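Long-range contact in electron transfer flavoprotein, beta subunit (Thermotoga maritima, PDB 7KOE), which probably transfers electrons as the beta subunit of a flavoprotein complex, holding a flavin-adenine dinucleotide cofactor: residues A[152-157]-A[185-190]. Numbering follows the deposited sequence.
Sequences GYALGA and IRLKLP
Pro190 overlaps one face of the Tyr153 ring, its CB over the centre in a CH-pi contact, 3.5 Å from the centroid and 12° off the ring normal. The pair sits in the alpha/beta electron transfer flavoprotein domain (HUP clan), where Tyr153 leads into strand 154-162 and strand 181-188 has just ended. Helix 143-150 precedes the first strand and ends in a Schellman motif with Gly152 as its C-prime residue; beyond the second, the chain passes a cis peptide bond before Pro190 and enters strand 191-195, which pairs in parallel with 154-162. The two segments themselves are not ladder neighbours: their strand axes approach to 7.1 Å at 139°, and side chains, with one weak backbone bond, make the contact. With CG anti to the carbonyl carbon, beside the backbone N (chi1 -73°), the Tyr153 ring is carried alongside Pro190, whose side chain meets it at about a right angle. At the far end of the ring, OH hydrogen-bonds to Lys125 NZ. A serine here would probably leave Pro190 CB without an aromatic face to rest on and Lys125 NZ without its hydrogen-bond partner. One step along, a weak hydrogen bond of 3.5 Å runs from Ala154 N to Pro190 O. Leu187 divides its methyls: CD2 meets Ala154 CB at 3.8 Å, while CD1 lies 3.7 Å from Gly156 N. Ile185 and Arg186 pair with an antiparallel strand of the neighbouring electron transfer flavoprotein chain, continuing the sheet across the interface. Ala154 CB also sits 3.7 Å from Lys188 O.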
loop_
_atom_site.group_PDB
_atom_site.type_symbol
_atom_site.label_atom_id
_atom_site.label_comp_id
_atom_site.label_asym_id
_atom_site.label_seq_id
_atom_site.Cartn_x
_atom_site.Cartn_y
_atom_site.Cartn_z
ATOM N N GLY A 152 51.357 11.031 23.455
ATOM C CA GLY A 152 52.767 11.153 23.147
ATOM C C GLY A 152 53.506 9.864 23.410
ATOM O O GLY A 152 54.604 9.885 23.978
ATOM N N TYR A 153 52.920 8.737 23.025
ATOM C CA TYR A 153 53.496 7.429 23.278
ATOM C C TYR A 153 54.137 6.885 22.009
ATOM O O TYR A 153 53.896 7.372 20.903
ATOM C CB TYR A 153 52.431 6.449 23.777
ATOM C CG TYR A 153 51.958 6.657 25.202
ATOM C CD1 TYR A 153 52.550 7.601 26.032
ATOM C CD2 TYR A 153 50.918 5.894 25.716
ATOM C CE1 TYR A 153 52.110 7.791 27.325
ATOM C CE2 TYR A 153 50.475 6.071 27.008
ATOM C CZ TYR A 153 51.073 7.022 27.807
ATOM O OH TYR A 153 50.634 7.200 29.097
ATOM N N ALA A 154 54.958 5.858 22.185
ATOM C CA ALA A 154 55.590 5.195 21.054
ATOM C C ALA A 154 54.562 4.352 20.315
ATOM O O ALA A 154 53.943 3.463 20.902
ATOM C CB ALA A 154 56.744 4.327 21.539
ATOM N N LEU A 155 54.378 4.619 19.029
ATOM C CA LEU A 155 53.422 3.874 18.223
ATOM C C LEU A 155 54.124 2.687 17.583
ATOM O O LEU A 155 54.926 2.856 16.661
ATOM C CB LEU A 155 52.800 4.756 17.148
ATOM C CG LEU A 155 51.835 3.993 16.247
ATOM C CD1 LEU A 155 50.602 3.582 17.017
ATOM C CD2 LEU A 155 51.465 4.827 15.058
ATOM N N GLY A 156 53.833 1.491 18.071
ATOM C CA GLY A 156 54.205 0.307 17.331
ATOM C C GLY A 156 52.993 -0.279 16.653
ATOM O O GLY A 156 52.205 -0.979 17.288
ATOM N N ALA A 157 52.831 -0.013 15.368
ATOM C CA ALA A 157 51.651 -0.451 14.646
ATOM C C ALA A 157 51.958 -1.701 13.839
ATOM O O ALA A 157 53.115 -2.000 13.548
ATOM C CB ALA A 157 51.132 0.663 13.737
ATOM N N ILE A 185 61.515 -3.793 16.472
ATOM C CA ILE A 185 61.527 -2.417 16.953
ATOM C C ILE A 185 61.572 -2.447 18.472
ATOM O O ILE A 185 60.696 -3.043 19.104
ATOM C CB ILE A 185 60.295 -1.634 16.473
ATOM C CG1 ILE A 185 60.377 -1.328 14.982
ATOM C CG2 ILE A 185 60.144 -0.345 17.240
ATOM C CD1 ILE A 185 59.145 -0.654 14.450
ATOM N N ARG A 186 62.573 -1.796 19.060
ATOM C CA ARG A 186 62.628 -1.634 20.513
ATOM C C ARG A 186 61.726 -0.471 20.889
ATOM O O ARG A 186 62.147 0.684 20.920
ATOM C CB ARG A 186 64.051 -1.377 20.993
ATOM C CG ARG A 186 65.011 -2.513 20.768
ATOM C CD ARG A 186 66.265 -2.356 21.607
ATOM N NE ARG A 186 66.005 -2.639 23.015
ATOM C CZ ARG A 186 66.098 -3.847 23.559
ATOM N NH1 ARG A 186 65.841 -4.014 24.846
ATOM N NH2 ARG A 186 66.447 -4.888 22.814
ATOM N N LEU A 187 60.468 -0.775 21.183
ATOM C CA LEU A 187 59.565 0.253 21.671
ATOM C C LEU A 187 59.898 0.615 23.108
ATOM O O LEU A 187 60.362 -0.215 23.889
ATOM C CB LEU A 187 58.121 -0.217 21.588
ATOM C CG LEU A 187 57.417 -0.082 20.247
ATOM C CD1 LEU A 187 55.960 -0.208 20.503
ATOM C CD2 LEU A 187 57.708 1.250 19.605
ATOM N N LYS A 188 59.649 1.868 23.458
ATOM C CA LYS A 188 59.870 2.366 24.807
ATOM C C LYS A 188 58.518 2.548 25.478
ATOM O O LYS A 188 57.697 3.343 25.013
ATOM C CB LYS A 188 60.646 3.682 24.786
ATOM C CG LYS A 188 60.907 4.270 26.161
ATOM C CD LYS A 188 61.870 3.411 26.958
ATOM C CE LYS A 188 62.062 3.958 28.359
ATOM N NZ LYS A 188 62.705 5.301 28.347
ATOM N N LEU A 189 58.286 1.802 26.554
ATOM C CA LEU A 189 57.043 1.946 27.293
ATOM C C LEU A 189 57.037 3.280 28.040
ATOM O O LEU A 189 58.064 3.684 28.591
ATOM C CB LEU A 189 56.855 0.791 28.275
ATOM C CG LEU A 189 56.699 -0.613 27.686
ATOM C CD1 LEU A 189 56.156 -1.560 28.739
ATOM C CD2 LEU A 189 55.810 -0.617 26.453
ATOM N N PRO A 190 55.898 3.989 28.084
ATOM C CA PRO A 190 54.546 3.668 27.613
ATOM C C PRO A 190 54.358 3.744 26.105
ATOM O O PRO A 190 54.714 4.742 25.489
ATOM C CB PRO A 190 53.682 4.730 28.295
ATOM C CG PRO A 190 54.557 5.380 29.312
ATOM C CD PRO A 190 55.921 5.292 28.757
#